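Local coordinates for serine acetyltransferase 1, putative (PDB 7BW9), which probably catalyses the transfer of an acetyl group to L-serine, a step of cysteine biosynthesis, and is seen here with bound cysteine, at residues 168-173 with 188-193; 195-200 with 229-234; 103-108 with 172-177; 224-229 with 242-247. One frame throughout, in Å; residues are numbered along the deposited sequence.

Interaction 1: 168-173 with 188-193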
loop_
_atom_site.group_PDB
_atom_site.type_symbol
_atom_site.label_atom_id
_atom_site.label_comp_id
_atom_site.label_asym_id
_atom_site.label_seq_id
_atom_site.Cartn_x
_atom_site.Cartn_y
_atom_site.Cartn_z
ATOM N N PRO A 168 1.018 -1.052 17.459
ATOM C CA PRO A 168 0.356 -1.936 18.434
ATOM C C PRO A 168 0.066 -1.265 19.767
ATOM O O PRO A 168 -0.871 -1.666 20.471
ATOM C CB PRO A 168 1.347 -3.107 18.587
ATOM C CG PRO A 168 2.677 -2.545 18.136
ATOM C CD PRO A 168 2.340 -1.561 17.050
ATOM N N GLY A 169 0.836 -0.246 20.141
ATOM C CA GLY A 169 0.574 0.461 21.383
ATOM C C GLY A 169 -0.610 1.398 21.347
ATOM O O GLY A 169 -1.112 1.776 22.408
ATOM N N THR A 170 -1.085 1.774 20.158
ATOM C CA THR A 170 -2.207 2.705 20.061
ATOM C C THR A 170 -3.412 2.206 20.860
ATOM O O THR A 170 -3.763 1.028 20.802
ATOM C CB THR A 170 -2.589 2.894 18.592
ATOM O OG1 THR A 170 -1.438 3.306 17.848
ATOM C CG2 THR A 170 -3.671 3.932 18.447
ATOM N N SER A 171 -4.030 3.112 21.621
ATOM C CA SER A 171 -5.244 2.842 22.385
ATOM C C SER A 171 -6.453 3.382 21.624
ATOM O O SER A 171 -6.534 4.591 21.360
ATOM C CB SER A 171 -5.154 3.499 23.765
ATOM O OG SER A 171 -6.326 3.244 24.505
ATOM N N ILE A 172 -7.393 2.502 21.286
ATOM C CA ILE A 172 -8.500 2.851 20.401
ATOM C C ILE A 172 -9.815 2.392 21.013
ATOM O O ILE A 172 -9.978 1.206 21.314
ATOM C CB ILE A 172 -8.313 2.224 19.003
ATOM C CG1 ILE A 172 -7.003 2.728 18.387
ATOM C CG2 ILE A 172 -9.546 2.519 18.116
ATOM C CD1 ILE A 172 -6.654 2.104 17.032
ATOM N N GLY A 173 -10.765 3.313 21.143
ATOM C CA GLY A 173 -12.076 2.990 21.663
ATOM C C GLY A 173 -12.957 2.298 20.637
ATOM O O GLY A 173 -12.514 1.859 19.573
ATOM N N GLU A 188 2.525 5.195 18.401
ATOM C CA GLU A 188 2.529 4.280 19.541
ATOM C C GLU A 188 1.719 4.799 20.716
ATOM O O GLU A 188 1.036 4.021 21.391
ATOM C CB GLU A 188 3.965 4.016 19.973
ATOM C CG GLU A 188 4.125 3.178 21.227
ATOM C CD GLU A 188 5.590 2.834 21.497
ATOM O OE1 GLU A 188 6.481 3.581 21.039
ATOM O OE2 GLU A 188 5.854 1.814 22.162
ATOM N N THR A 189 1.796 6.102 21.004
ATOM C CA THR A 189 1.199 6.618 22.227
ATOM C C THR A 189 -0.101 7.364 21.974
ATOM O O THR A 189 -0.646 7.971 22.898
ATOM C CB THR A 189 2.199 7.508 22.963
ATOM O OG1 THR A 189 2.365 8.739 22.245
ATOM C CG2 THR A 189 3.556 6.784 23.088
ATOM N N ALA A 190 -0.631 7.304 20.757
ATOM C CA ALA A 190 -1.877 7.980 20.461
ATOM C C ALA A 190 -3.048 7.272 21.128
ATOM O O ALA A 190 -3.022 6.058 21.367
ATOM C CB ALA A 190 -2.106 8.061 18.953
ATOM N N VAL A 191 -4.085 8.052 21.416
ATOM C CA VAL A 191 -5.307 7.587 22.063
ATOM C C VAL A 191 -6.493 8.107 21.262
ATOM O O VAL A 191 -6.564 9.301 20.952
ATOM C CB VAL A 191 -5.404 8.061 23.528
ATOM C CG1 VAL A 191 -6.726 7.615 24.144
ATOM C CG2 VAL A 191 -4.215 7.546 24.341
ATOM N N ILE A 192 -7.424 7.219 20.946
ATOM C CA ILE A 192 -8.582 7.534 20.125
ATOM C C ILE A 192 -9.818 7.127 20.902
ATOM O O ILE A 192 -9.885 5.999 21.403
ATOM C CB ILE A 192 -8.533 6.793 18.775
ATOM C CG1 ILE A 192 -7.362 7.286 17.908
ATOM C CG2 ILE A 192 -9.873 6.921 18.046
ATOM C CD1 ILE A 192 -7.006 6.287 16.776
ATOM N N GLY A 193 -10.793 8.034 20.993
ATOM C CA GLY A 193 -12.036 7.767 21.695
ATOM C C GLY A 193 -13.012 6.926 20.894
ATOM O O GLY A 193 -12.623 6.146 20.020
HETATM O O HOH W 1 -1.473 4.523 23.465
HETATM O O HOH W 2 -9.261 4.837 23.863
#

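Interaction 2: 195-200 with 229-234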
loop_
_atom_site.group_PDB
_atom_site.type_symbol
_atom_site.label_atom_id
_atom_site.label_comp_id
_atom_site.label_asym_id
_atom_site.label_seq_id
_atom_site.Cartn_x
_atom_site.Cartn_y
_atom_site.Cartn_z
ATOM N N TRP A 195 -16.508 6.235 18.453
ATOM C CA TRP A 195 -17.215 6.745 17.278
ATOM C C TRP A 195 -16.358 7.712 16.465
ATOM O O TRP A 195 -16.863 8.684 15.911
ATOM C CB TRP A 195 -18.551 7.403 17.677
ATOM C CG TRP A 195 -19.626 6.371 17.812
ATOM C CD1 TRP A 195 -20.104 5.841 18.964
ATOM C CD2 TRP A 195 -20.315 5.703 16.746
ATOM N NE1 TRP A 195 -21.059 4.893 18.691
ATOM C CE2 TRP A 195 -21.208 4.786 17.337
ATOM C CE3 TRP A 195 -20.257 5.783 15.346
ATOM C CZ2 TRP A 195 -22.051 3.975 16.586
ATOM C CZ3 TRP A 195 -21.087 4.967 14.599
ATOM C CH2 TRP A 195 -21.975 4.075 15.220
ATOM N N CYS A 196 -15.058 7.465 16.374
ATOM C CA CYS A 196 -14.223 8.291 15.515
ATOM C C CYS A 196 -14.194 7.739 14.098
ATOM O O CYS A 196 -14.395 6.538 13.866
ATOM C CB CYS A 196 -12.813 8.401 16.086
ATOM S SG CYS A 196 -12.871 9.380 17.636
ATOM N N ARG A 197 -13.979 8.646 13.147
ATOM C CA ARG A 197 -13.900 8.325 11.726
ATOM C C ARG A 197 -12.686 9.031 11.145
ATOM O O ARG A 197 -12.525 10.248 11.305
ATOM C CB ARG A 197 -15.176 8.733 10.985
ATOM C CG ARG A 197 -15.298 8.184 9.566
ATOM C CD ARG A 197 -16.740 8.292 9.049
ATOM N NE ARG A 197 -17.083 9.659 8.672
ATOM C CZ ARG A 197 -17.923 10.443 9.348
ATOM N NH1 ARG A 197 -18.524 9.989 10.437
ATOM N NH2 ARG A 197 -18.160 11.685 8.929
ATOM N N VAL A 198 -11.832 8.262 10.484
ATOM C CA VAL A 198 -10.566 8.740 9.953
ATOM C C VAL A 198 -10.457 8.292 8.500
ATOM O O VAL A 198 -10.773 7.145 8.179
ATOM C CB VAL A 198 -9.389 8.196 10.788
ATOM C CG1 VAL A 198 -8.089 8.552 10.150
ATOM C CG2 VAL A 198 -9.457 8.710 12.236
ATOM N N TYR A 199 -9.985 9.178 7.632
ATOM C CA TYR A 199 -9.929 8.970 6.192
ATOM C C TYR A 199 -8.492 8.709 5.742
ATOM O O TYR A 199 -7.542 8.745 6.531
ATOM C CB TYR A 199 -10.537 10.189 5.473
ATOM C CG TYR A 199 -12.040 10.149 5.563
ATOM C CD1 TYR A 199 -12.787 9.404 4.649
ATOM C CD2 TYR A 199 -12.708 10.764 6.606
ATOM C CE1 TYR A 199 -14.153 9.331 4.734
ATOM C CE2 TYR A 199 -14.090 10.688 6.708
ATOM C CZ TYR A 199 -14.806 9.966 5.766
ATOM O OH TYR A 199 -16.178 9.871 5.849
ATOM N N GLN A 200 -8.337 8.486 4.436
ATOM C CA GLN A 200 -7.024 8.214 3.854
ATOM C C GLN A 200 -6.035 9.336 4.152
ATOM O O GLN A 200 -6.413 10.498 4.302
ATOM C CB GLN A 200 -7.136 8.026 2.335
ATOM C CG GLN A 200 -7.743 9.199 1.553
ATOM C CD GLN A 200 -9.257 9.203 1.566
ATOM O OE1 GLN A 200 -9.884 8.552 2.408
ATOM N NE2 GLN A 200 -9.861 9.947 0.638
ATOM N N PHE A 229 -16.394 10.961 18.815
ATOM C CA PHE A 229 -17.116 11.568 17.694
ATOM C C PHE A 229 -16.241 12.519 16.876
ATOM O O PHE A 229 -16.745 13.450 16.249
ATOM C CB PHE A 229 -18.391 12.277 18.175
ATOM C CG PHE A 229 -19.270 11.402 19.028
ATOM C CD1 PHE A 229 -20.067 10.434 18.445
ATOM C CD2 PHE A 229 -19.279 11.534 20.413
ATOM C CE1 PHE A 229 -20.874 9.596 19.226
ATOM C CE2 PHE A 229 -20.076 10.708 21.209
ATOM C CZ PHE A 229 -20.874 9.732 20.609
ATOM N N VAL A 230 -14.933 12.286 16.841
ATOM C CA VAL A 230 -14.029 13.110 16.037
ATOM C C VAL A 230 -13.984 12.564 14.618
ATOM O O VAL A 230 -13.883 11.348 14.416
ATOM C CB VAL A 230 -12.626 13.148 16.668
ATOM C CG1 VAL A 230 -11.594 13.804 15.716
ATOM C CG2 VAL A 230 -12.671 13.887 17.999
ATOM N N VAL A 231 -14.060 13.457 13.624
ATOM C CA VAL A 231 -13.900 13.102 12.212
ATOM C C VAL A 231 -12.665 13.814 11.674
ATOM O O VAL A 231 -12.538 15.038 11.815
ATOM C CB VAL A 231 -15.135 13.479 11.372
ATOM C CG1 VAL A 231 -14.912 13.107 9.918
ATOM C CG2 VAL A 231 -16.401 12.832 11.909
ATOM N N ILE A 232 -11.765 13.068 11.041
ATOM C CA ILE A 232 -10.542 13.644 10.487
ATOM C C ILE A 232 -10.493 13.374 8.989
ATOM O O ILE A 232 -10.343 12.218 8.556
ATOM C CB ILE A 232 -9.287 13.124 11.189
ATOM C CG1 ILE A 232 -9.486 13.211 12.703
ATOM C CG2 ILE A 232 -8.086 13.951 10.762
ATOM C CD1 ILE A 232 -8.353 12.625 13.502
ATOM N N GLY A 233 -10.591 14.458 8.201
ATOM C CA GLY A 233 -10.682 14.357 6.760
ATOM C C GLY A 233 -9.353 14.059 6.079
ATOM O O GLY A 233 -8.285 14.205 6.658
ATOM N N ALA A 234 -9.453 13.646 4.811
ATOM C CA ALA A 234 -8.317 13.109 4.068
ATOM C C ALA A 234 -7.105 14.026 4.134
ATOM O O ALA A 234 -7.222 15.247 4.015
ATOM C CB ALA A 234 -8.714 12.886 2.609
#

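Interaction 3: 103-108 with 172-177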
loop_
_atom_site.group_PDB
_atom_site.type_symbol
_atom_site.label_atom_id
_atom_site.label_comp_id
_atom_site.label_asym_id
_atom_site.label_seq_id
_atom_site.Cartn_x
_atom_site.Cartn_y
_atom_site.Cartn_z
ATOM N N VAL A 103 -14.868 -5.631 17.334
ATOM C CA VAL A 103 -14.801 -5.642 15.876
ATOM C C VAL A 103 -16.198 -5.502 15.281
ATOM O O VAL A 103 -16.406 -4.766 14.302
ATOM C CB VAL A 103 -14.084 -6.920 15.395
ATOM C CG1 VAL A 103 -14.282 -7.122 13.902
ATOM C CG2 VAL A 103 -12.584 -6.845 15.750
ATOM N N LYS A 104 -17.187 -6.168 15.890
ATOM C CA LYS A 104 -18.570 -6.030 15.437
ATOM C C LYS A 104 -19.021 -4.576 15.472
ATOM O O LYS A 104 -19.726 -4.113 14.568
ATOM C CB LYS A 104 -19.505 -6.880 16.301
ATOM C CG LYS A 104 -19.384 -8.383 16.102
ATOM C CD LYS A 104 -20.174 -9.113 17.195
ATOM C CE LYS A 104 -21.668 -9.040 16.937
ATOM N NZ LYS A 104 -22.444 -9.681 18.040
ATOM N N GLN A 105 -18.625 -3.839 16.508
ATOM C CA GLN A 105 -18.998 -2.431 16.566
ATOM C C GLN A 105 -18.234 -1.599 15.547
ATOM O O GLN A 105 -18.804 -0.660 14.985
ATOM C CB GLN A 105 -18.809 -1.904 17.978
ATOM C CG GLN A 105 -19.691 -2.652 18.979
ATOM C CD GLN A 105 -19.465 -2.171 20.393
ATOM O OE1 GLN A 105 -20.413 -1.874 21.121
ATOM N NE2 GLN A 105 -18.205 -2.067 20.782
ATOM N N ASP A 106 -16.968 -1.948 15.256
ATOM C CA ASP A 106 -16.276 -1.293 14.145
ATOM C C ASP A 106 -17.031 -1.508 12.832
ATOM O O ASP A 106 -17.170 -0.581 12.024
ATOM C CB ASP A 106 -14.832 -1.801 14.027
ATOM C CG ASP A 106 -13.966 -1.466 15.260
ATOM O OD1 ASP A 106 -14.180 -0.410 15.924
ATOM O OD2 ASP A 106 -13.052 -2.271 15.564
ATOM N N ILE A 107 -17.543 -2.724 12.616
ATOM C CA ILE A 107 -18.320 -3.016 11.411
ATOM C C ILE A 107 -19.584 -2.170 11.368
ATOM O O ILE A 107 -19.947 -1.622 10.318
ATOM C CB ILE A 107 -18.646 -4.518 11.346
ATOM C CG1 ILE A 107 -17.385 -5.316 11.011
ATOM C CG2 ILE A 107 -19.796 -4.791 10.373
ATOM C CD1 ILE A 107 -17.426 -6.710 11.578
ATOM N N ILE A 108 -20.283 -2.068 12.496
ATOM C CA ILE A 108 -21.458 -1.202 12.574
ATOM C C ILE A 108 -21.078 0.230 12.227
ATOM O O ILE A 108 -21.774 0.903 11.459
ATOM C CB ILE A 108 -22.097 -1.279 13.972
ATOM C CG1 ILE A 108 -22.718 -2.668 14.222
ATOM C CG2 ILE A 108 -23.100 -0.138 14.166
ATOM C CD1 ILE A 108 -23.543 -3.197 13.084
ATOM N N ILE A 172 -7.393 2.502 21.286
ATOM C CA ILE A 172 -8.500 2.851 20.401
ATOM C C ILE A 172 -9.815 2.392 21.013
ATOM O O ILE A 172 -9.978 1.206 21.314
ATOM C CB ILE A 172 -8.313 2.224 19.003
ATOM C CG1 ILE A 172 -7.003 2.728 18.387
ATOM C CG2 ILE A 172 -9.546 2.519 18.116
ATOM C CD1 ILE A 172 -6.654 2.104 17.032
ATOM N N GLY A 173 -10.765 3.313 21.143
ATOM C CA GLY A 173 -12.076 2.990 21.663
ATOM C C GLY A 173 -12.957 2.298 20.637
ATOM O O GLY A 173 -12.514 1.859 19.573
ATOM N N ASN A 174 -14.244 2.237 20.957
ATOM C CA ASN A 174 -15.147 1.408 20.180
ATOM C C ASN A 174 -15.779 2.190 19.028
ATOM O O ASN A 174 -15.731 3.425 18.970
ATOM C CB ASN A 174 -16.224 0.787 21.085
ATOM C CG ASN A 174 -17.043 1.819 21.837
ATOM O OD1 ASN A 174 -17.749 2.633 21.241
ATOM N ND2 ASN A 174 -16.990 1.756 23.155
ATOM N N HIS A 175 -16.357 1.437 18.092
ATOM C CA HIS A 175 -17.016 1.989 16.906
ATOM C C HIS A 175 -16.065 2.854 16.083
ATOM O O HIS A 175 -16.435 3.928 15.602
ATOM C CB HIS A 175 -18.272 2.787 17.276
ATOM C CG HIS A 175 -19.362 1.961 17.899
ATOM N ND1 HIS A 175 -19.490 1.796 19.264
ATOM C CD2 HIS A 175 -20.398 1.287 17.342
ATOM C CE1 HIS A 175 -20.554 1.057 19.520
ATOM N NE2 HIS A 175 -21.116 0.728 18.371
ATOM N N PHE A 176 -14.832 2.385 15.914
ATOM C CA PHE A 176 -13.816 3.136 15.187
ATOM C C PHE A 176 -13.877 2.765 13.711
ATOM O O PHE A 176 -13.825 1.576 13.368
ATOM C CB PHE A 176 -12.425 2.847 15.767
ATOM C CG PHE A 176 -11.309 3.597 15.086
ATOM C CD1 PHE A 176 -11.346 4.982 14.992
ATOM C CD2 PHE A 176 -10.224 2.920 14.544
ATOM C CE1 PHE A 176 -10.317 5.683 14.365
ATOM C CE2 PHE A 176 -9.196 3.609 13.926
ATOM C CZ PHE A 176 -9.240 4.995 13.840
ATOM N N PHE A 177 -13.967 3.770 12.836
ATOM C CA PHE A 177 -14.067 3.539 11.392
ATOM C C PHE A 177 -12.956 4.275 10.643
ATOM O O PHE A 177 -12.850 5.510 10.714
ATOM C CB PHE A 177 -15.437 3.966 10.855
ATOM C CG PHE A 177 -15.600 3.798 9.351
ATOM C CD1 PHE A 177 -15.038 2.706 8.677
ATOM C CD2 PHE A 177 -16.356 4.706 8.622
ATOM C CE1 PHE A 177 -15.213 2.544 7.306
ATOM C CE2 PHE A 177 -16.525 4.557 7.244
ATOM C CZ PHE A 177 -15.953 3.472 6.589
HETATM O O HOH W 3 -15.305 -1.175 18.233
#

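Interaction 4: 224-229 with 242-247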
loop_
_atom_site.group_PDB
_atom_site.type_symbol
_atom_site.label_atom_id
_atom_site.label_comp_id
_atom_site.label_asym_id
_atom_site.label_seq_id
_atom_site.Cartn_x
_atom_site.Cartn_y
_atom_site.Cartn_z
ATOM N N PRO A 224 -0.981 12.251 19.334
ATOM C CA PRO A 224 -2.204 12.908 19.802
ATOM C C PRO A 224 -3.151 11.979 20.543
ATOM O O PRO A 224 -3.189 10.758 20.332
ATOM C CB PRO A 224 -2.862 13.401 18.506
ATOM C CG PRO A 224 -1.758 13.451 17.510
ATOM C CD PRO A 224 -0.870 12.303 17.869
ATOM N N THR A 225 -3.945 12.611 21.402
ATOM C CA THR A 225 -5.145 12.042 22.013
ATOM C C THR A 225 -6.364 12.693 21.385
ATOM O O THR A 225 -6.465 13.930 21.360
ATOM C CB THR A 225 -5.181 12.310 23.523
ATOM O OG1 THR A 225 -4.158 11.565 24.177
ATOM C CG2 THR A 225 -6.544 11.932 24.122
ATOM N N ILE A 226 -7.291 11.888 20.875
ATOM C CA ILE A 226 -8.503 12.467 20.315
ATOM C C ILE A 226 -9.710 11.900 21.051
ATOM O O ILE A 226 -9.708 10.757 21.515
ATOM C CB ILE A 226 -8.598 12.258 18.786
ATOM C CG1 ILE A 226 -9.020 10.838 18.430
ATOM C CG2 ILE A 226 -7.252 12.565 18.118
ATOM C CD1 ILE A 226 -8.953 10.575 16.940
ATOM N N GLY A 227 -10.736 12.733 21.194
ATOM C CA GLY A 227 -11.925 12.390 21.957
ATOM C C GLY A 227 -12.906 11.544 21.166
ATOM O O GLY A 227 -12.556 10.903 20.177
ATOM N N ASP A 228 -14.159 11.567 21.595
ATOM C CA ASP A 228 -15.225 10.844 20.925
ATOM C C ASP A 228 -15.813 11.668 19.785
ATOM O O ASP A 228 -15.787 12.901 19.793
ATOM C CB ASP A 228 -16.350 10.483 21.904
ATOM C CG ASP A 228 -15.854 9.793 23.166
ATOM O OD1 ASP A 228 -14.780 9.151 23.153
ATOM O OD2 ASP A 228 -16.566 9.892 24.191
ATOM N N PHE A 229 -16.394 10.961 18.815
ATOM C CA PHE A 229 -17.116 11.568 17.694
ATOM C C PHE A 229 -16.241 12.519 16.876
ATOM O O PHE A 229 -16.745 13.450 16.249
ATOM C CB PHE A 229 -18.391 12.277 18.175
ATOM C CG PHE A 229 -19.270 11.402 19.028
ATOM C CD1 PHE A 229 -20.067 10.434 18.445
ATOM C CD2 PHE A 229 -19.279 11.534 20.413
ATOM C CE1 PHE A 229 -20.874 9.596 19.226
ATOM C CE2 PHE A 229 -20.076 10.708 21.209
ATOM C CZ PHE A 229 -20.874 9.732 20.609
ATOM N N ILE A 242 -0.740 16.565 21.608
ATOM C CA ILE A 242 -1.829 17.516 21.691
ATOM C C ILE A 242 -3.104 16.721 21.880
ATOM O O ILE A 242 -3.146 15.508 21.655
ATOM C CB ILE A 242 -1.911 18.400 20.437
ATOM C CG1 ILE A 242 -2.176 17.541 19.198
ATOM C CG2 ILE A 242 -0.627 19.221 20.287
ATOM C CD1 ILE A 242 -2.048 18.289 17.882
ATOM N N THR A 243 -4.151 17.419 22.289
ATOM C CA THR A 243 -5.448 16.818 22.547
ATOM C C THR A 243 -6.472 17.444 21.618
ATOM O O THR A 243 -6.492 18.668 21.445
ATOM C CB THR A 243 -5.862 17.004 24.012
ATOM O OG1 THR A 243 -4.989 16.241 24.848
ATOM C CG2 THR A 243 -7.277 16.525 24.231
ATOM N N ILE A 244 -7.293 16.604 21.003
ATOM C CA ILE A 244 -8.410 17.033 20.169
ATOM C C ILE A 244 -9.681 16.657 20.908
ATOM O O ILE A 244 -9.940 15.470 21.142
ATOM C CB ILE A 244 -8.380 16.374 18.777
ATOM C CG1 ILE A 244 -7.060 16.667 18.048
ATOM C CG2 ILE A 244 -9.601 16.789 17.947
ATOM C CD1 ILE A 244 -6.665 18.102 18.062
ATOM N N GLY A 245 -10.478 17.654 21.262
ATOM C CA GLY A 245 -11.680 17.390 22.021
ATOM C C GLY A 245 -12.683 16.550 21.249
ATOM O O GLY A 245 -12.541 16.271 20.057
ATOM N N SER A 246 -13.731 16.146 21.964
ATOM C CA SER A 246 -14.836 15.418 21.361
ATOM C C SER A 246 -15.632 16.307 20.414
ATOM O O SER A 246 -15.662 17.535 20.555
ATOM C CB SER A 246 -15.766 14.884 22.443
ATOM O OG SER A 246 -15.050 14.118 23.390
ATOM N N ASN A 247 -16.282 15.671 19.440
ATOM C CA ASN A 247 -17.176 16.341 18.488
ATOM C C ASN A 247 -16.440 17.363 17.619
ATOM O O ASN A 247 -17.007 18.386 17.230
ATOM C CB ASN A 247 -18.359 17.009 19.202
ATOM C CG ASN A 247 -19.258 16.011 19.915
ATOM O OD1 ASN A 247 -19.357 16.010 21.145
ATOM N ND2 ASN A 247 -19.923 15.163 19.144
HETATM O O HOH W 4 -16.873 12.746 24.798
#

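Interaction 1: 168-173 with 188-193
I172 and I192 share one side-chain shape: in each, CG1 stands anti to the carbonyl carbon (chi1 -60° and -66°) and the chain beyond it is extended. The two therefore lie side by side and point the same way, the tip CD1 of I192 resting 3.9 Å from CG1 of I172. Their strands run parallel, paired S171 with V191 and I172 with I192, and the other face carries S171 CB, which only brushes V191 CG2. The backbone ladder consists of three bonds: S171 N to A190 O (3.1 Å), I192 N to S171 O (2.8 Å) and G173 N to I192 O (2.8 Å). The last donor comes in tilted 32° from the carbonyl plane, and water 2 adds a second bond to I192 O at 2.8 Å. Such short parallel strands on successive turns are the walls of the left-handed parallel beta-helix, whose interior takes branched aliphatic residues such as I192. Glycine suits position 173, because a bare alpha carbon tolerates the neighbouring G193 carbonyl. At the near end T170 lays CG2 against A190 O, while its hydroxyl bonds G187 O. The extended E188 side chain forms a salt bridge with R222 of the cysteine pocket and a hydrogen bond with Y143. The aliphatic contact thus lies beside I192 O, which accepts both G173 N and water 2, and the E188 carboxylate probably steadies a ligand-binding arginine.

Interaction 2: 195-200 with 229-234
F229 meets W195 at the corner of the coil, its CD1 3.5 Å from W195 CB. The phenyl and the five-membered ring of the indole are nearly parallel, with planes 6° apart, but they are slid so far that they barely overlap; the indole also stacks on H175. V230 follows, and its carbonyl accepts R197 N at 3.0 Å. V231 turns to the same face as R197. Its CG2 lies 3.4 Å above one face of the guanidinium, toward the rim, so a small branched residue offers a flat-sided group an apolar floor. The arginine chain is extended at first and then bends at chi3 (76°), which carries NE to Y199 OH (3.0 Å). These strands belong to the left-handed parallel beta-helix of the hexapeptide-repeat family, and on this outer face S208 of the third subunit packs against both R197 and Y199. I232 points the opposite way with V198, into the coil, where CD1 and V198 CG2 are 4.3 Å apart. I232 N bonds R197 O (2.9 Å), and I232 O receives Y199 N while also facing the edge of the tyrosine ring, 3.4 Å from CD2. G233, without a side chain, lets the backbone run close to Y199. A234 closes the walk with a small methyl beside the amide of Q200, whose NE2 bonds T203 of the third subunit; the side chain of Y199 is about 4 Å from a bound cysteine.

Interaction 3: 103-108 with 172-177
D106 and F176 provide the direct hydrogen bond of this contact: F176 N donates to D106 OD1 at 2.9 Å, reaching the oxygen on its anti side and 20° out of the carboxylate plane. D106 OD1 also accepts a hydrogen bond from water 3 (2.7 Å), which in turn accepts one from H175 N (2.8 Å). The short side chain of an aspartate is well fitted to hold two successive backbone N-H groups of a tight turn, one directly and one through a water, and its OD2 forms a salt bridge with R137. Apolar and pi contact comes from Q105. The helix backbone sets its CB over the centre of the H175 imidazole, 3.6 Å from the centroid, in a CH-pi contact, while W195 also stacks on this ring. Beyond CB, chi1 of -61° and an extended chain bring Q105 OE1 3.3 Å from H175 CE1 and NE2 3.5 Å from N174 CB. Within the turn, H175 ND1 donates almost straight to N174 OD1 (2.8 Å) in the ring plane, and NE2 bonds N305 of the second subunit. Helix 96-113 is thus fastened to a beta-helix corner by a buried carboxylate, probably kept ionised by R137, and by an imidazole fixed by stacking and through both nitrogens.

Interaction 4: 224-229 with 242-247
F229 and N247 lie side by side and point the same way, ring and amide planes only 1° apart in the conformer of N247 described here; its ND2 comes 3.4 Å from F229 CB. Both backbones adopt left-handed helical angles, a conformation that asparagine tolerates well. One residue earlier, S246 bends its hydroxyl back over the turn: with OG anti to the carbonyl carbon (chi1 -54°) it accepts D228 N at 3.2 Å. The same hydroxyl meets water 4, which donates to D228 OD2 (2.9 Å), so a small polar residue ties the aspartate to its neighbour coil, while D228 OD1 reaches N194 N. The turn is further closed by N247 N on D228 O (2.8 Å). Both segments carry the hexapeptide signature of the left-handed beta-helix, an inward aliphatic residue followed by glycine: I226-G227 and I244-G245. The two isoleucines are set at a slant to each other, CG2 of I226 being 4.0 Å from I244 CB in the conformer of I226 described here. On the outer face T225 and T243 share a rotamer and stand abreast, beta-branched residues suited to extended chain, with T225 CB 4.2 Å from T243 OG1. Between them the parallel strands are laced by T225 N to I242 O, I244 N to T225 O (2.8 Å) and G227 N to I244 O. P224 brings its CA within 3.3 Å of I242 O in a CA-H...O contact.

Interactions 1 and 4 are rungs of one parallel sheet, their centres 12 Å apart, joined where strands 191-192 and 225-226 adjoin: V191 O lies 2.7 Å from I226 N, a probable hydrogen bond. Interaction 2 belongs to the next wall of the coil and shares F229 with interaction 4; inside, I232 CD1 touches I226 CD1 at 4.0 Å. The second segment of interaction 3 overlaps the first of interaction 1 at I172 and G173, and meets interaction 2 through the H175-W195 stack. The E188 side chain is about 5 Å from a bound cysteine, probably the one at A206, R222 and H223, and A116 of the second subunit packs on E188; the P224 side chain is about 8 Å from a bound cysteine.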